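Local coordinates for glycosylation Associate Protein 2 (Streptococcus agalactiae serotype V, PDB 6OYC) that probably acts with its Gap1 and Gap3 partners in glycosylating a surface protein and exporting it through the accessory Sec system, at residues A388-F396 with H491-F502; H276-T286 with S340-A350. All blocks are in the same frame, centred on the assembly; numbering follows the deposited sequence.

Interaction 1: residues A388-F396 with H491-F502; sequences AIIIGKPIF and HGDCSAEVGAWF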
loop_
_atom_site.group_PDB
_atom_site.type_symbol
_atom_site.label_atom_id
_atom_site.label_comp_id
_atom_site.label_asym_id
_atom_site.label_seq_id
_atom_site.Cartn_x
_atom_site.Cartn_y
_atom_site.Cartn_z
ATOM N N ALA B 388 -14.167 17.197 5.499
ATOM C CA ALA B 388 -14.609 17.183 4.116
ATOM C C ALA B 388 -14.362 15.812 3.498
ATOM O O ALA B 388 -13.423 15.100 3.864
ATOM C CB ALA B 388 -13.895 18.265 3.305
ATOM N N ILE B 389 -15.218 15.464 2.544
ATOM C CA ILE B 389 -15.109 14.253 1.753
ATOM C C ILE B 389 -15.223 14.682 0.299
ATOM O O ILE B 389 -16.296 15.110 -0.138
ATOM C CB ILE B 389 -16.188 13.233 2.122
ATOM C CG1 ILE B 389 -15.899 12.666 3.508
ATOM C CG2 ILE B 389 -16.285 12.135 1.072
ATOM C CD1 ILE B 389 -16.974 11.749 4.006
ATOM N N ILE B 390 -14.118 14.613 -0.434
ATOM C CA ILE B 390 -14.077 14.970 -1.847
ATOM C C ILE B 390 -14.095 13.671 -2.639
ATOM O O ILE B 390 -13.137 12.893 -2.597
ATOM C CB ILE B 390 -12.835 15.801 -2.188
ATOM C CG1 ILE B 390 -12.764 17.058 -1.324
ATOM C CG2 ILE B 390 -12.798 16.138 -3.668
ATOM C CD1 ILE B 390 -11.477 17.844 -1.505
ATOM N N ILE B 391 -15.168 13.422 -3.380
ATOM C CA ILE B 391 -15.304 12.162 -4.091
ATOM C C ILE B 391 -15.817 12.417 -5.501
ATOM O O ILE B 391 -16.557 13.373 -5.751
ATOM C CB ILE B 391 -16.222 11.194 -3.325
ATOM C CG1 ILE B 391 -17.457 11.929 -2.801
ATOM C CG2 ILE B 391 -15.465 10.566 -2.157
ATOM C CD1 ILE B 391 -18.536 10.989 -2.255
ATOM N N GLY B 392 -15.394 11.554 -6.431
ATOM C CA GLY B 392 -15.841 11.591 -7.812
ATOM C C GLY B 392 -16.166 10.219 -8.377
ATOM O O GLY B 392 -15.391 9.273 -8.217
ATOM N N LYS B 393 -17.301 10.118 -9.065
ATOM C CA LYS B 393 -17.880 8.909 -9.634
ATOM C C LYS B 393 -18.166 7.913 -8.518
ATOM O O LYS B 393 -17.598 6.813 -8.498
ATOM C CB LYS B 393 -16.962 8.319 -10.704
ATOM C CG LYS B 393 -16.491 9.359 -11.717
ATOM C CD LYS B 393 -15.690 8.746 -12.851
ATOM C CE LYS B 393 -15.604 9.686 -14.042
ATOM N NZ LYS B 393 -14.755 9.145 -15.143
ATOM N N PRO B 394 -19.064 8.257 -7.592
ATOM C CA PRO B 394 -19.225 7.442 -6.384
ATOM C C PRO B 394 -19.803 6.074 -6.692
ATOM O O PRO B 394 -20.621 5.909 -7.598
ATOM C CB PRO B 394 -20.196 8.268 -5.529
ATOM C CG PRO B 394 -21.005 9.043 -6.539
ATOM C CD PRO B 394 -20.043 9.363 -7.652
ATOM N N ILE B 395 -19.351 5.084 -5.926
ATOM C CA ILE B 395 -19.923 3.747 -5.927
ATOM C C ILE B 395 -20.267 3.409 -4.485
ATOM O O ILE B 395 -19.364 3.288 -3.646
ATOM C CB ILE B 395 -18.972 2.700 -6.518
ATOM C CG1 ILE B 395 -18.463 3.149 -7.886
ATOM C CG2 ILE B 395 -19.686 1.359 -6.626
ATOM C CD1 ILE B 395 -17.388 2.270 -8.454
ATOM N N PHE B 396 -21.562 3.281 -4.186
ATOM C CA PHE B 396 -22.023 2.958 -2.840
ATOM C C PHE B 396 -22.858 1.695 -2.775
ATOM O O PHE B 396 -22.973 1.106 -1.693
ATOM C CB PHE B 396 -22.879 4.091 -2.235
ATOM C CG PHE B 396 -22.223 5.455 -2.215
ATOM C CD1 PHE B 396 -20.853 5.597 -2.063
ATOM C CD2 PHE B 396 -23.005 6.605 -2.320
ATOM C CE1 PHE B 396 -20.265 6.871 -2.038
ATOM C CE2 PHE B 396 -22.432 7.872 -2.293
ATOM C CZ PHE B 396 -21.058 8.005 -2.154
ATOM N N HIS B 491 -19.944 6.015 -17.049
ATOM C CA HIS B 491 -18.969 6.060 -15.958
ATOM C C HIS B 491 -17.544 6.335 -16.430
ATOM O O HIS B 491 -16.723 6.798 -15.633
ATOM C CB HIS B 491 -19.007 4.746 -15.174
ATOM C CG HIS B 491 -18.251 4.776 -13.880
ATOM N ND1 HIS B 491 -18.771 5.320 -12.725
ATOM C CD2 HIS B 491 -17.023 4.303 -13.553
ATOM C CE1 HIS B 491 -17.893 5.191 -11.744
ATOM N NE2 HIS B 491 -16.824 4.580 -12.220
ATOM N N GLY B 492 -17.231 6.086 -17.699
ATOM C CA GLY B 492 -15.858 6.193 -18.161
ATOM C C GLY B 492 -15.478 7.455 -18.913
ATOM O O GLY B 492 -14.301 7.640 -19.237
ATOM N N ASP B 493 -16.440 8.331 -19.198
ATOM C CA ASP B 493 -16.164 9.533 -19.976
ATOM C C ASP B 493 -15.847 10.728 -19.078
ATOM O O ASP B 493 -15.973 10.682 -17.850
ATOM C CB ASP B 493 -17.342 9.880 -20.882
ATOM C CG ASP B 493 -17.902 8.682 -21.583
ATOM O OD1 ASP B 493 -17.337 8.293 -22.625
ATOM O OD2 ASP B 493 -18.910 8.131 -21.097
ATOM N N CYS B 494 -15.442 11.824 -19.727
ATOM C CA CYS B 494 -15.070 13.058 -19.038
ATOM C C CYS B 494 -14.034 12.788 -17.952
ATOM O O CYS B 494 -13.966 13.492 -16.940
ATOM C CB CYS B 494 -16.304 13.764 -18.463
ATOM S SG CYS B 494 -17.496 14.317 -19.713
ATOM N N SER B 495 -13.214 11.754 -18.154
ATOM C CA SER B 495 -12.237 11.377 -17.140
ATOM C C SER B 495 -11.011 12.286 -17.163
ATOM O O SER B 495 -10.349 12.459 -16.132
ATOM C CB SER B 495 -11.827 9.915 -17.296
ATOM O OG SER B 495 -11.616 9.574 -18.658
ATOM N N ALA B 496 -10.677 12.875 -18.313
ATOM C CA ALA B 496 -9.692 13.952 -18.277
ATOM C C ALA B 496 -10.145 15.058 -17.327
ATOM O O ALA B 496 -9.325 15.654 -16.618
ATOM C CB ALA B 496 -9.445 14.499 -19.683
ATOM N N GLU B 497 -11.450 15.297 -17.248
ATOM C CA GLU B 497 -11.959 16.414 -16.478
ATOM C C GLU B 497 -12.382 16.038 -15.066
ATOM O O GLU B 497 -12.529 16.934 -14.229
ATOM C CB GLU B 497 -13.145 17.054 -17.198
ATOM C CG GLU B 497 -13.109 16.959 -18.708
ATOM C CD GLU B 497 -11.808 17.439 -19.343
ATOM O OE1 GLU B 497 -11.180 18.388 -18.810
ATOM O OE2 GLU B 497 -11.437 16.871 -20.399
ATOM N N VAL B 498 -12.602 14.751 -14.777
ATOM C CA VAL B 498 -12.774 14.363 -13.381
ATOM C C VAL B 498 -11.541 14.762 -12.587
ATOM O O VAL B 498 -11.641 15.256 -11.458
ATOM C CB VAL B 498 -13.085 12.858 -13.241
ATOM C CG1 VAL B 498 -11.996 12.000 -13.803
ATOM C CG2 VAL B 498 -13.294 12.504 -11.780
ATOM N N GLY B 499 -10.360 14.573 -13.180
ATOM C CA GLY B 499 -9.119 14.902 -12.498
ATOM C C GLY B 499 -9.014 16.378 -12.168
ATOM O O GLY B 499 -8.777 16.748 -11.015
ATOM N N ALA B 500 -9.207 17.239 -13.176
ATOM C CA ALA B 500 -9.134 18.681 -12.964
ATOM C C ALA B 500 -10.111 19.135 -11.893
ATOM O O ALA B 500 -9.777 19.973 -11.054
ATOM C CB ALA B 500 -9.397 19.419 -14.278
ATOM N N TRP B 501 -11.321 18.580 -11.896
ATOM C CA TRP B 501 -12.293 18.930 -10.869
ATOM C C TRP B 501 -11.799 18.520 -9.489
ATOM O O TRP B 501 -11.841 19.313 -8.539
ATOM C CB TRP B 501 -13.637 18.267 -11.171
ATOM C CG TRP B 501 -14.624 18.467 -10.064
ATOM C CD1 TRP B 501 -15.466 19.525 -9.904
ATOM C CD2 TRP B 501 -14.854 17.600 -8.944
ATOM N NE1 TRP B 501 -16.214 19.369 -8.764
ATOM C CE2 TRP B 501 -15.858 18.196 -8.154
ATOM C CE3 TRP B 501 -14.314 16.376 -8.535
ATOM C CZ2 TRP B 501 -16.336 17.609 -6.980
ATOM C CZ3 TRP B 501 -14.791 15.797 -7.367
ATOM C CH2 TRP B 501 -15.788 16.414 -6.604
ATOM N N PHE B 502 -11.338 17.271 -9.365
ATOM C CA PHE B 502 -10.874 16.748 -8.082
ATOM C C PHE B 502 -9.739 17.594 -7.523
ATOM O O PHE B 502 -9.766 17.996 -6.354
ATOM C CB PHE B 502 -10.437 15.292 -8.258
ATOM C CG PHE B 502 -9.986 14.611 -6.985
ATOM C CD1 PHE B 502 -10.899 13.927 -6.186
ATOM C CD2 PHE B 502 -8.644 14.603 -6.620
ATOM C CE1 PHE B 502 -10.485 13.274 -5.022
ATOM C CE2 PHE B 502 -8.220 13.954 -5.465
ATOM C CZ PHE B 502 -9.140 13.290 -4.664
#

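Interaction 2: residues H276-T286 with S340-A350; sequences HIDAIGHEFMT and SKEYEQKIVDA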
loop_
_atom_site.group_PDB
_atom_site.type_symbol
_atom_site.label_atom_id
_atom_site.label_comp_id
_atom_site.label_asym_id
_atom_site.label_seq_id
_atom_site.Cartn_x
_atom_site.Cartn_y
_atom_site.Cartn_z
ATOM N N HIS B 276 -0.938 -3.598 6.956
ATOM C CA HIS B 276 -1.863 -4.008 7.999
ATOM C C HIS B 276 -2.618 -5.239 7.513
ATOM O O HIS B 276 -2.815 -5.415 6.305
ATOM C CB HIS B 276 -2.834 -2.862 8.363
ATOM C CG HIS B 276 -2.188 -1.508 8.383
ATOM N ND1 HIS B 276 -1.870 -0.851 9.549
ATOM C CD2 HIS B 276 -1.783 -0.698 7.374
ATOM C CE1 HIS B 276 -1.308 0.311 9.261
ATOM N NE2 HIS B 276 -1.237 0.425 7.948
ATOM N N ILE B 277 -3.034 -6.099 8.447
ATOM C CA ILE B 277 -3.619 -7.386 8.080
ATOM C C ILE B 277 -4.577 -7.857 9.169
ATOM O O ILE B 277 -4.415 -7.536 10.348
ATOM C CB ILE B 277 -2.503 -8.426 7.812
ATOM C CG1 ILE B 277 -3.045 -9.626 7.065
ATOM C CG2 ILE B 277 -1.817 -8.863 9.099
ATOM C CD1 ILE B 277 -1.965 -10.339 6.283
ATOM N N ASP B 278 -5.576 -8.632 8.767
ATOM C CA ASP B 278 -6.555 -9.184 9.692
ATOM C C ASP B 278 -6.360 -10.692 9.821
ATOM O O ASP B 278 -5.464 -11.274 9.210
ATOM C CB ASP B 278 -7.974 -8.820 9.244
ATOM C CG ASP B 278 -8.518 -9.726 8.152
ATOM O OD1 ASP B 278 -7.736 -10.378 7.413
ATOM O OD2 ASP B 278 -9.765 -9.769 8.015
ATOM N N ALA B 279 -7.243 -11.327 10.600
ATOM C CA ALA B 279 -7.046 -12.730 10.964
ATOM C C ALA B 279 -6.960 -13.647 9.751
ATOM O O ALA B 279 -6.267 -14.668 9.810
ATOM C CB ALA B 279 -8.169 -13.213 11.882
ATOM N N ILE B 280 -7.650 -13.329 8.652
ATOM C CA ILE B 280 -7.690 -14.251 7.523
ATOM C C ILE B 280 -6.700 -13.874 6.427
ATOM O O ILE B 280 -6.734 -14.467 5.351
ATOM C CB ILE B 280 -9.107 -14.399 6.940
ATOM C CG1 ILE B 280 -9.602 -13.091 6.318
ATOM C CG2 ILE B 280 -10.072 -14.960 7.987
ATOM C CD1 ILE B 280 -10.717 -13.305 5.271
ATOM N N GLY B 281 -5.789 -12.936 6.687
ATOM C CA GLY B 281 -4.792 -12.579 5.693
ATOM C C GLY B 281 -5.242 -11.540 4.694
ATOM O O GLY B 281 -4.638 -11.427 3.619
ATOM N N HIS B 282 -6.294 -10.788 5.005
ATOM C CA HIS B 282 -6.702 -9.658 4.189
ATOM C C HIS B 282 -5.870 -8.450 4.572
ATOM O O HIS B 282 -5.795 -8.100 5.753
ATOM C CB HIS B 282 -8.186 -9.357 4.394
ATOM C CG HIS B 282 -9.088 -10.237 3.598
ATOM N ND1 HIS B 282 -10.443 -10.014 3.500
ATOM C CD2 HIS B 282 -8.831 -11.347 2.864
ATOM C CE1 HIS B 282 -10.983 -10.949 2.734
ATOM N NE2 HIS B 282 -10.026 -11.770 2.336
ATOM N N GLU B 283 -5.242 -7.817 3.580
ATOM C CA GLU B 283 -4.345 -6.700 3.806
ATOM C C GLU B 283 -4.945 -5.393 3.309
ATOM O O GLU B 283 -5.780 -5.371 2.400
ATOM C CB GLU B 283 -2.995 -6.894 3.101
ATOM C CG GLU B 283 -2.354 -8.267 3.295
ATOM C CD GLU B 283 -1.275 -8.561 2.249
ATOM O OE1 GLU B 283 -0.067 -8.504 2.567
ATOM O OE2 GLU B 283 -1.644 -8.840 1.096
ATOM N N PHE B 284 -4.485 -4.302 3.927
ATOM C CA PHE B 284 -4.430 -2.996 3.295
ATOM C C PHE B 284 -3.089 -2.379 3.648
ATOM O O PHE B 284 -2.422 -2.792 4.604
ATOM C CB PHE B 284 -5.600 -2.059 3.717
ATOM C CG PHE B 284 -5.628 -1.693 5.195
ATOM C CD1 PHE B 284 -6.243 -2.527 6.129
ATOM C CD2 PHE B 284 -5.086 -0.486 5.643
ATOM C CE1 PHE B 284 -6.287 -2.175 7.480
ATOM C CE2 PHE B 284 -5.133 -0.123 6.996
ATOM C CZ PHE B 284 -5.726 -0.966 7.912
ATOM N N MET B 285 -2.687 -1.391 2.865
ATOM C CA MET B 285 -1.437 -0.698 3.122
ATOM C C MET B 285 -1.693 0.796 3.260
ATOM O O MET B 285 -2.657 1.336 2.708
ATOM C CB MET B 285 -0.411 -0.958 2.014
ATOM C CG MET B 285 0.163 -2.353 2.088
ATOM S SD MET B 285 -0.980 -3.555 1.431
ATOM C CE MET B 285 0.099 -5.003 1.400
ATOM N N THR B 286 -0.814 1.468 3.992
ATOM C CA THR B 286 -0.931 2.903 4.168
ATOM C C THR B 286 0.424 3.544 3.947
ATOM O O THR B 286 1.462 2.967 4.267
ATOM C CB THR B 286 -1.473 3.265 5.578
ATOM O OG1 THR B 286 -0.590 2.749 6.576
ATOM C CG2 THR B 286 -2.864 2.677 5.799
ATOM N N SER B 340 -13.707 -7.927 7.286
ATOM C CA SER B 340 -13.975 -8.215 8.685
ATOM C C SER B 340 -14.046 -6.921 9.486
ATOM O O SER B 340 -13.587 -5.857 9.055
ATOM C CB SER B 340 -12.906 -9.146 9.266
ATOM O OG SER B 340 -11.730 -8.448 9.689
ATOM N N LYS B 341 -14.653 -7.022 10.663
ATOM C CA LYS B 341 -14.690 -5.884 11.567
ATOM C C LYS B 341 -13.292 -5.506 11.991
ATOM O O LYS B 341 -12.998 -4.315 12.168
ATOM C CB LYS B 341 -15.532 -6.191 12.812
ATOM C CG LYS B 341 -17.060 -6.348 12.599
ATOM C CD LYS B 341 -17.425 -7.452 11.567
ATOM C CE LYS B 341 -16.789 -8.832 11.912
ATOM N NZ LYS B 341 -16.620 -9.702 10.721
ATOM N N GLU B 342 -12.433 -6.508 12.191
ATOM C CA GLU B 342 -11.027 -6.235 12.438
ATOM C C GLU B 342 -10.427 -5.448 11.286
ATOM O O GLU B 342 -9.760 -4.428 11.495
ATOM C CB GLU B 342 -10.271 -7.536 12.636
ATOM C CG GLU B 342 -8.800 -7.320 12.828
ATOM C CD GLU B 342 -8.033 -8.610 12.857
ATOM O OE1 GLU B 342 -8.643 -9.664 12.613
ATOM O OE2 GLU B 342 -6.819 -8.569 13.120
ATOM N N TYR B 343 -10.694 -5.890 10.051
ATOM C CA TYR B 343 -10.131 -5.215 8.886
ATOM C C TYR B 343 -10.578 -3.759 8.843
ATOM O O TYR B 343 -9.751 -2.844 8.770
ATOM C CB TYR B 343 -10.538 -5.966 7.614
ATOM C CG TYR B 343 -9.930 -5.448 6.328
ATOM C CD1 TYR B 343 -10.573 -4.465 5.576
ATOM C CD2 TYR B 343 -8.734 -5.974 5.836
ATOM C CE1 TYR B 343 -10.029 -4.000 4.379
ATOM C CE2 TYR B 343 -8.176 -5.508 4.649
ATOM C CZ TYR B 343 -8.830 -4.534 3.928
ATOM O OH TYR B 343 -8.287 -4.090 2.754
ATOM N N GLU B 344 -11.890 -3.526 8.950
ATOM C CA GLU B 344 -12.417 -2.177 8.780
ATOM C C GLU B 344 -12.056 -1.277 9.956
ATOM O O GLU B 344 -11.693 -0.109 9.763
ATOM C CB GLU B 344 -13.922 -2.240 8.584
ATOM C CG GLU B 344 -14.317 -3.050 7.378
ATOM C CD GLU B 344 -15.809 -3.145 7.230
ATOM O OE1 GLU B 344 -16.520 -2.659 8.126
ATOM O OE2 GLU B 344 -16.282 -3.715 6.232
ATOM N N GLN B 345 -12.122 -1.799 11.181
ATOM C CA GLN B 345 -11.701 -0.986 12.315
ATOM C C GLN B 345 -10.213 -0.655 12.237
ATOM O O GLN B 345 -9.775 0.382 12.757
ATOM C CB GLN B 345 -12.024 -1.696 13.631
ATOM C CG GLN B 345 -11.620 -0.921 14.877
ATOM C CD GLN B 345 -12.374 0.394 14.998
ATOM O OE1 GLN B 345 -13.604 0.413 15.017
ATOM N NE2 GLN B 345 -11.639 1.498 15.067
ATOM N N LYS B 346 -9.415 -1.510 11.590
ATOM C CA LYS B 346 -8.006 -1.171 11.462
ATOM C C LYS B 346 -7.804 -0.012 10.503
ATOM O O LYS B 346 -6.886 0.794 10.698
ATOM C CB LYS B 346 -7.208 -2.394 11.022
ATOM C CG LYS B 346 -6.930 -3.277 12.195
ATOM C CD LYS B 346 -6.096 -4.451 11.861
ATOM C CE LYS B 346 -5.653 -5.108 13.136
ATOM N NZ LYS B 346 -4.897 -6.325 12.860
ATOM N N ILE B 347 -8.648 0.100 9.474
ATOM C CA ILE B 347 -8.558 1.258 8.590
ATOM C C ILE B 347 -8.872 2.531 9.366
ATOM O O ILE B 347 -8.169 3.543 9.247
ATOM C CB ILE B 347 -9.483 1.076 7.372
ATOM C CG1 ILE B 347 -9.061 -0.170 6.577
ATOM C CG2 ILE B 347 -9.483 2.335 6.496
ATOM C CD1 ILE B 347 -9.905 -0.453 5.353
ATOM N N VAL B 348 -9.911 2.492 10.199
ATOM C CA VAL B 348 -10.293 3.681 10.960
ATOM C C VAL B 348 -9.200 4.039 11.952
ATOM O O VAL B 348 -8.781 5.198 12.054
ATOM C CB VAL B 348 -11.655 3.454 11.647
ATOM C CG1 VAL B 348 -11.920 4.498 12.713
ATOM C CG2 VAL B 348 -12.775 3.432 10.597
ATOM N N ASP B 349 -8.697 3.039 12.680
ATOM C CA ASP B 349 -7.610 3.290 13.620
ATOM C C ASP B 349 -6.388 3.863 12.914
ATOM O O ASP B 349 -5.721 4.752 13.452
ATOM C CB ASP B 349 -7.241 2.007 14.366
ATOM C CG ASP B 349 -8.360 1.503 15.280
ATOM O OD1 ASP B 349 -9.356 2.235 15.484
ATOM O OD2 ASP B 349 -8.250 0.364 15.785
ATOM N N ALA B 350 -6.079 3.371 11.707
ATOM C CA ALA B 350 -4.861 3.808 11.032
ATOM C C ALA B 350 -4.922 5.286 10.696
ATOM O O ALA B 350 -3.921 6.000 10.832
ATOM C CB ALA B 350 -4.618 2.991 9.762
HETATM O O HOH W 1 -2.096 -5.412 11.543
HETATM O O HOH W 2 -11.640 -9.350 6.020
#

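Interaction 1: residues A388-F396 with H491-F502
Lys393 and His491 meet at a putative Ser-His-Asp triad of the alpha/beta-hydrolase type, in which the ring of His491 hydrogen-bonds Asp461 through ND1 and Ser371 through NE2. Lys393 follows strand 388-392 and takes left-handed backbone angles. Its CB lies 3.4 Å from CE1 of His491, and CD passes over one face of the imidazole, offset toward the rim. With CG anti to the carbonyl carbon (chi1 -49°) and the rest of the chain extended, the ammonium reaches across to the turn ahead of helix 495-502. There Lys393 NZ bonds O of His491 at 3.1 Å, tilted 29° from the carbonyl plane, and makes a weak bond to O of Asp493 at 3.3 Å. The Lys393 chain thereby ties down the backbone that carries His491, while Val498 packs beside its CE.

Further back, helix 495-502 runs antiparallel to the strand (172°). Trp501 brings CH2 to 3.3 Å from O of Ile391, and the edge of Phe502 meets O of Ile390, with CE1 3.6 Å from that oxygen. Ile390 CG2 rests 3.9 Å from Phe502 CD1 and also touches the indole. The strand lies between strands 365-370 and 452-458; Phe502 reaches Ser368 and Leu370 of the former, whereas Trp501 spans from Ala456 of the latter to Arg485 and Trp487 of strand 482-487.

Interaction 2: residues H276-T286 with S340-A350
Strand 283-286 and helix 341-350 run almost parallel, at 5° with axes 9.7 Å apart, setting Phe284 against Ile347. CG1 of Ile347 sits over the centre of the Phe284 ring in a CH-pi contact, 3.6 Å from the centroid, and His276 CB lies against the opposite face, offset toward the rim. The phenyl edge turns toward the face of Tyr343 in a T-shaped pair with planes at 79°. Tyr343, its CG anti to the backbone N (chi1 -175°), brings its ring edge against O of His282 and bonds O of Glu283 through OH at 2.8 Å, from above the carbonyl plane.

At the hairpin tip the helix start is pinned. Ser340 OG donates to the anti lone pair of Asp278 OD2 at 2.9 Å while accepting from Tyr343 N as the N-cap. Glu342 OE1 receives Ala279 N at 3.0 Å, and its OE2 forms a salt bridge with Lys346, whose NZ also bonds Ile277 O at 2.8 Å. One water joins Asp278 OD2, Ser340 N and, weakly, His282 ND1. The helix lies in the crossover between strands 323-327 and 365-370, and the hairpin edges a mixed sheet of order 1-2-4-3-5-6-7-8 whose second strand alone is antiparallel, as in the alpha/beta-hydrolase fold.

How the interactions relate
Both contacts hold helices on the same mixed sheet but at separate places: their centres are 26 Å apart and their nearest atoms about 11 Å, without touching. Interaction 2 secures the edge hairpin, and strands 323-327, 297-301 and 365-370 lie between it and strand 388-392 of interaction 1. Interaction 1 contains His491 of the putative triad, whereas interaction 2 contributes no residue to it. Both lie near helix 372-381, which follows the likely nucleophile elbow at Ser371: Ile347 of interaction 2 touches His380 on that helix, and Lys393 and His491 of interaction 1 both contact Ser371.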